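Local coordinates for protein backbone pilus subunit (Streptococcus pneumoniae, PDB 3RPK) that serves as the major, backbone subunit of the pilus of this Gram-positive bacterium, probably polymerising into the shaft of a fibre attached to the cell wall, at residues M24-N29 and L44-K49; K137-E142 and Y156-E161. One frame throughout, in Å; residues are numbered along the deposited sequence.

Contact 1. Residues M24-N29 and L44-K49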
loop_
_atom_site.group_PDB
_atom_site.type_symbol
_atom_site.label_atom_id
_atom_site.label_comp_id
_atom_site.label_asym_id
_atom_site.label_seq_id
_atom_site.Cartn_x
_atom_site.Cartn_y
_atom_site.Cartn_z
HETATM N N MSE A 24 -5.074 -28.095 21.302
HETATM C CA MSE A 24 -4.211 -27.542 22.345
HETATM C C MSE A 24 -5.045 -27.199 23.578
HETATM O O MSE A 24 -4.541 -27.249 24.701
HETATM C CB MSE A 24 -3.491 -26.284 21.849
HETATM C CG MSE A 24 -2.182 -26.565 21.099
HETATM SE SE MSE A 24 -0.966 -27.884 21.972
HETATM C CE MSE A 24 -0.642 -27.011 23.785
ATOM N N ASP A 25 -6.325 -26.861 23.362
ATOM C CA ASP A 25 -7.294 -26.564 24.413
ATOM C C ASP A 25 -7.832 -27.864 25.028
ATOM O O ASP A 25 -8.051 -27.888 26.239
ATOM C CB ASP A 25 -8.420 -25.671 23.879
ATOM C CG ASP A 25 -7.968 -24.354 23.252
ATOM O OD1 ASP A 25 -6.750 -24.047 23.305
ATOM O OD2 ASP A 25 -8.829 -23.639 22.692
ATOM N N LYS A 26 -8.009 -28.951 24.204
ATOM C CA LYS A 26 -8.431 -30.309 24.625
ATOM C C LYS A 26 -7.369 -30.837 25.638
ATOM O O LYS A 26 -7.740 -31.375 26.683
ATOM C CB LYS A 26 -8.527 -31.262 23.408
ATOM C CG LYS A 26 -9.928 -31.612 22.908
ATOM C CD LYS A 26 -9.884 -32.229 21.476
ATOM C CE LYS A 26 -10.923 -33.306 21.164
ATOM N NZ LYS A 26 -10.530 -34.171 19.993
ATOM N N ILE A 27 -6.049 -30.630 25.331
ATOM C CA ILE A 27 -4.889 -30.962 26.170
ATOM C C ILE A 27 -4.867 -30.060 27.423
ATOM O O ILE A 27 -4.615 -30.553 28.522
ATOM C CB ILE A 27 -3.571 -30.837 25.346
ATOM C CG1 ILE A 27 -3.355 -32.069 24.470
ATOM C CG2 ILE A 27 -2.330 -30.577 26.218
ATOM C CD1 ILE A 27 -2.651 -31.789 23.177
ATOM N N ALA A 28 -5.113 -28.747 27.247
ATOM C CA ALA A 28 -5.085 -27.772 28.327
ATOM C C ALA A 28 -5.964 -28.150 29.512
ATOM O O ALA A 28 -5.451 -28.251 30.635
ATOM C CB ALA A 28 -5.458 -26.399 27.797
ATOM N N ASN A 29 -7.275 -28.394 29.263
ATOM C CA ASN A 29 -8.254 -28.750 30.297
ATOM C C ASN A 29 -8.021 -30.129 30.902
ATOM O O ASN A 29 -8.309 -30.321 32.084
ATOM C CB ASN A 29 -9.694 -28.583 29.793
ATOM C CG ASN A 29 -10.072 -29.394 28.563
ATOM O OD1 ASN A 29 -9.828 -30.604 28.472
ATOM N ND2 ASN A 29 -10.774 -28.762 27.620
ATOM N N LEU A 44 -4.158 -38.578 23.117
ATOM C CA LEU A 44 -3.862 -37.269 22.538
ATOM C C LEU A 44 -4.980 -36.902 21.570
ATOM O O LEU A 44 -5.647 -37.808 21.071
ATOM C CB LEU A 44 -2.446 -37.197 21.948
ATOM C CG LEU A 44 -1.290 -37.082 22.938
ATOM C CD1 LEU A 44 0.019 -36.884 22.185
ATOM C CD2 LEU A 44 -1.483 -35.933 23.923
ATOM N N PRO A 45 -5.192 -35.588 21.282
ATOM C CA PRO A 45 -6.291 -35.193 20.388
ATOM C C PRO A 45 -6.123 -35.956 19.086
ATOM O O PRO A 45 -5.050 -36.504 18.824
ATOM C CB PRO A 45 -6.258 -33.672 20.434
ATOM C CG PRO A 45 -5.818 -33.360 21.790
ATOM C CD PRO A 45 -4.846 -34.430 22.178
ATOM N N ALA A 46 -7.234 -36.025 18.319
ATOM C CA ALA A 46 -7.417 -36.674 17.025
ATOM C C ALA A 46 -6.332 -36.439 15.948
ATOM O O ALA A 46 -5.579 -37.367 15.626
ATOM C CB ALA A 46 -8.744 -36.186 16.447
ATOM N N ASN A 47 -6.205 -35.180 15.475
ATOM C CA ASN A 47 -5.248 -34.741 14.460
ATOM C C ASN A 47 -3.924 -34.175 15.055
ATOM O O ASN A 47 -2.996 -33.913 14.288
ATOM C CB ASN A 47 -5.873 -33.726 13.487
ATOM C CG ASN A 47 -6.743 -34.355 12.412
ATOM O OD1 ASN A 47 -6.321 -34.546 11.257
ATOM N ND2 ASN A 47 -7.985 -34.659 12.759
ATOM N N ALA A 48 -3.830 -33.998 16.394
ATOM C CA ALA A 48 -2.626 -33.478 17.062
ATOM C C ALA A 48 -1.461 -34.448 16.900
ATOM O O ALA A 48 -1.605 -35.634 17.160
ATOM C CB ALA A 48 -2.902 -33.241 18.541
ATOM N N LYS A 49 -0.324 -33.961 16.442
ATOM C CA LYS A 49 0.825 -34.835 16.250
ATOM C C LYS A 49 2.039 -34.439 17.076
ATOM O O LYS A 49 2.335 -33.249 17.227
ATOM C CB LYS A 49 1.145 -35.066 14.773
ATOM C CG LYS A 49 1.484 -33.826 13.973
ATOM C CD LYS A 49 0.927 -33.925 12.565
ATOM C CE LYS A 49 -0.392 -33.198 12.420
ATOM N NZ LYS A 49 -0.880 -33.220 11.019
#

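Contact 2. Residues K137-E142 and Y156-E161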
loop_
_atom_site.group_PDB
_atom_site.type_symbol
_atom_site.label_atom_id
_atom_site.label_comp_id
_atom_site.label_asym_id
_atom_site.label_seq_id
_atom_site.Cartn_x
_atom_site.Cartn_y
_atom_site.Cartn_z
ATOM N N LYS A 137 8.374 -22.327 16.919
ATOM C CA LYS A 137 9.089 -22.549 18.182
ATOM C C LYS A 137 8.113 -22.467 19.359
ATOM O O LYS A 137 7.103 -21.791 19.244
ATOM C CB LYS A 137 10.271 -21.569 18.351
ATOM C CG LYS A 137 9.904 -20.090 18.238
ATOM C CD LYS A 137 11.064 -19.151 18.524
ATOM C CE LYS A 137 12.255 -19.262 17.593
ATOM N NZ LYS A 137 11.879 -19.054 16.170
ATOM N N ALA A 138 8.377 -23.173 20.463
ATOM C CA ALA A 138 7.472 -23.172 21.608
ATOM C C ALA A 138 7.590 -21.963 22.516
ATOM O O ALA A 138 8.673 -21.377 22.685
ATOM C CB ALA A 138 7.656 -24.437 22.416
ATOM N N VAL A 139 6.464 -21.635 23.160
ATOM C CA VAL A 139 6.374 -20.567 24.144
ATOM C C VAL A 139 7.199 -21.077 25.326
ATOM O O VAL A 139 7.036 -22.261 25.662
ATOM C CB VAL A 139 4.882 -20.264 24.498
ATOM C CG1 VAL A 139 4.730 -19.585 25.853
ATOM C CG2 VAL A 139 4.237 -19.414 23.416
ATOM N N PRO A 140 8.152 -20.275 25.891
ATOM C CA PRO A 140 8.957 -20.771 27.038
ATOM C C PRO A 140 8.092 -21.280 28.214
ATOM O O PRO A 140 7.020 -20.715 28.509
ATOM C CB PRO A 140 9.852 -19.579 27.420
ATOM C CG PRO A 140 9.793 -18.672 26.276
ATOM C CD PRO A 140 8.471 -18.865 25.598
ATOM N N ILE A 141 8.537 -22.404 28.823
ATOM C CA ILE A 141 7.838 -23.114 29.902
ATOM C C ILE A 141 8.372 -22.671 31.258
ATOM O O ILE A 141 9.515 -22.981 31.598
ATOM C CB ILE A 141 7.961 -24.652 29.712
ATOM C CG1 ILE A 141 7.419 -25.118 28.368
ATOM C CG2 ILE A 141 7.309 -25.407 30.821
ATOM C CD1 ILE A 141 8.550 -25.436 27.335
ATOM N N GLU A 142 7.550 -21.961 32.042
ATOM C CA GLU A 142 7.951 -21.510 33.378
ATOM C C GLU A 142 7.358 -22.528 34.357
ATOM O O GLU A 142 6.133 -22.560 34.525
ATOM C CB GLU A 142 7.439 -20.077 33.658
ATOM C CG GLU A 142 7.837 -19.053 32.601
ATOM C CD GLU A 142 7.334 -17.636 32.805
ATOM O OE1 GLU A 142 7.903 -16.922 33.664
ATOM O OE2 GLU A 142 6.417 -17.219 32.059
ATOM N N TYR A 156 3.429 -30.047 28.369
ATOM C CA TYR A 156 2.907 -29.851 27.011
ATOM C C TYR A 156 2.858 -28.352 26.653
ATOM O O TYR A 156 1.812 -27.714 26.813
ATOM C CB TYR A 156 1.512 -30.519 26.882
ATOM C CG TYR A 156 1.537 -32.027 27.057
ATOM C CD1 TYR A 156 1.661 -32.873 25.964
ATOM C CD2 TYR A 156 1.474 -32.605 28.323
ATOM C CE1 TYR A 156 1.695 -34.260 26.121
ATOM C CE2 TYR A 156 1.549 -33.987 28.497
ATOM C CZ TYR A 156 1.638 -34.816 27.389
ATOM O OH TYR A 156 1.685 -36.192 27.523
ATOM N N PRO A 157 3.975 -27.748 26.195
ATOM C CA PRO A 157 3.945 -26.311 25.893
ATOM C C PRO A 157 3.180 -25.952 24.630
ATOM O O PRO A 157 3.003 -26.796 23.739
ATOM C CB PRO A 157 5.418 -25.938 25.757
ATOM C CG PRO A 157 6.102 -27.189 25.380
ATOM C CD PRO A 157 5.314 -28.324 25.951
ATOM N N LYS A 158 2.716 -24.686 24.578
ATOM C CA LYS A 158 2.023 -24.109 23.435
ATOM C C LYS A 158 3.120 -23.515 22.565
ATOM O O LYS A 158 4.200 -23.187 23.071
ATOM C CB LYS A 158 0.982 -23.046 23.856
ATOM C CG LYS A 158 1.207 -22.413 25.241
ATOM C CD LYS A 158 0.377 -21.127 25.441
ATOM C CE LYS A 158 0.936 -20.185 26.487
ATOM N NZ LYS A 158 0.645 -20.632 27.883
ATOM N N ASN A 159 2.893 -23.488 21.252
ATOM C CA ASN A 159 3.877 -22.957 20.326
ATOM C C ASN A 159 3.534 -21.520 20.099
ATOM O O ASN A 159 2.416 -21.088 20.391
ATOM C CB ASN A 159 3.871 -23.703 18.988
ATOM C CG ASN A 159 4.142 -25.187 19.032
ATOM O OD1 ASN A 159 4.954 -25.631 19.976
ATOM N ND2 ASN A 159 3.631 -25.951 18.199
ATOM N N THR A 160 4.495 -20.778 19.549
ATOM C CA THR A 160 4.352 -19.374 19.214
ATOM C C THR A 160 3.457 -19.192 17.978
ATOM O O THR A 160 3.116 -20.140 17.261
ATOM C CB THR A 160 5.714 -18.709 19.068
ATOM O OG1 THR A 160 6.415 -19.329 17.989
ATOM C CG2 THR A 160 6.540 -18.752 20.371
ATOM N N GLU A 161 3.053 -17.953 17.779
ATOM C CA GLU A 161 2.188 -17.461 16.726
ATOM C C GLU A 161 3.069 -17.033 15.539
ATOM O O GLU A 161 3.856 -16.084 15.666
ATOM C CB GLU A 161 1.325 -16.292 17.286
ATOM C CG GLU A 161 2.067 -15.176 18.064
ATOM C CD GLU A 161 2.616 -15.372 19.482
ATOM O OE1 GLU A 161 1.884 -15.889 20.360
ATOM O OE2 GLU A 161 3.757 -14.916 19.735
#

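Contact 1. Residues M24-N29 and L44-K49
I27 and P45 meet where the short helix 23-29 packs on the loop returning to strand 49-51. The outer branch of the isoleucine crosses the proline ring at about a right angle, with CD1 3.6 Å from P45 CD and CG1 equally close to that ring carbon. Its first torsion (chi1 -80°) sets CG1 beside the backbone N and leaves CG2 anti to it, which sends the longer branch out to the ring. L44, just before the proline, adds a looser touch, its CD2 lying 4.3 Å from I27 CG1. On the more exposed flank K26 lies alongside P45, the two side chains running past each other in opposite directions; here the lysine's CB is 3.8 Å from P45 CG, and further out its CD comes to 4.0 Å from P45 CB. The second shell is consistent with this placement: M24 (a selenomethionine), I27 and L44 all rest on L17 of strand 11-18, while P45 also touches D23 at the start of the helix. With no hydrogen bond between the two segments, the contact depends on hydrocarbon packing, I27 providing its buried side and the aliphatic part of K26 its solvent-facing side.

Contact 2. Residues K137-E142 and Y156-E161
This is a single antiparallel beta bridge, partly buried, in the N-terminal part of this Ig-like pilin, between the run leading into strand 141-145 and the connection that follows strand 152-155. A138 and N159 form its non-hydrogen-bonded pair, their CA atoms 3.8 Å apart, and a backbone bond closes the bridge at each end. V139 N donates to K158 O over 2.7 Å, in the carbonyl plane, and T160 N reaches K137 O over 2.8 Å with an N-H...O angle of 169°. That second carbonyl is gripped twice by one residue: T160 OG1 also donates to K137 O, at 2.8 Å, from a position tilted out of the carbonyl plane. The threonine's first torsion (chi1 62°) makes this possible by placing OG1 between its own backbone N and carbonyl carbon; CG2 is then left to meet V139 CG2 at 3.9 Å. T160 OG1 is also hydrogen-bonded to S136 OG. V139 turns its other methyl, CG1, to the aliphatic CE of K158. Where the bridge ends, packing takes over: I141, its backbone paired with I116 of strand 112-118, crosses the ring of P157 obliquely, with CG1 3.4 Å from P157 CB and CD1 over CB and CG. The methyl of A138 extends this apolar patch toward P157. The CB of N159 points away from the partner segment, though OD1 still touches A138 CB; ND2 donates to L17 O and OD1 accepts from K16 NZ, which ties the side chain to strand 11-18. The backbones diverge after the bond from V139 N to K158 O, since K158 N lies 5.1 Å from V139 O, and the packing of I141 on P157 carries the join on by apolar contact.

Leaving strand 11-18, the chain forms helix 23-29, and contact 1 closes the loop that returns from it to strand 49-51, itself paired with 11-18. Only after that loop is complete does contact 2 open, so the two lie in series; its loop holds the rest of strand 141-145 and strand 152-155. Contact 2 thereby joins the edge of the sheet containing 112-118 and 141-145 to the segment that emerges from the mixed sheet and runs on to strand 165-170. Their centres are about 14 Å apart, and they touch directly: M24 CE packs against P157 and K158, and I27 CG2 against Y156. Side chains of both contacts also rest on strand 11-18.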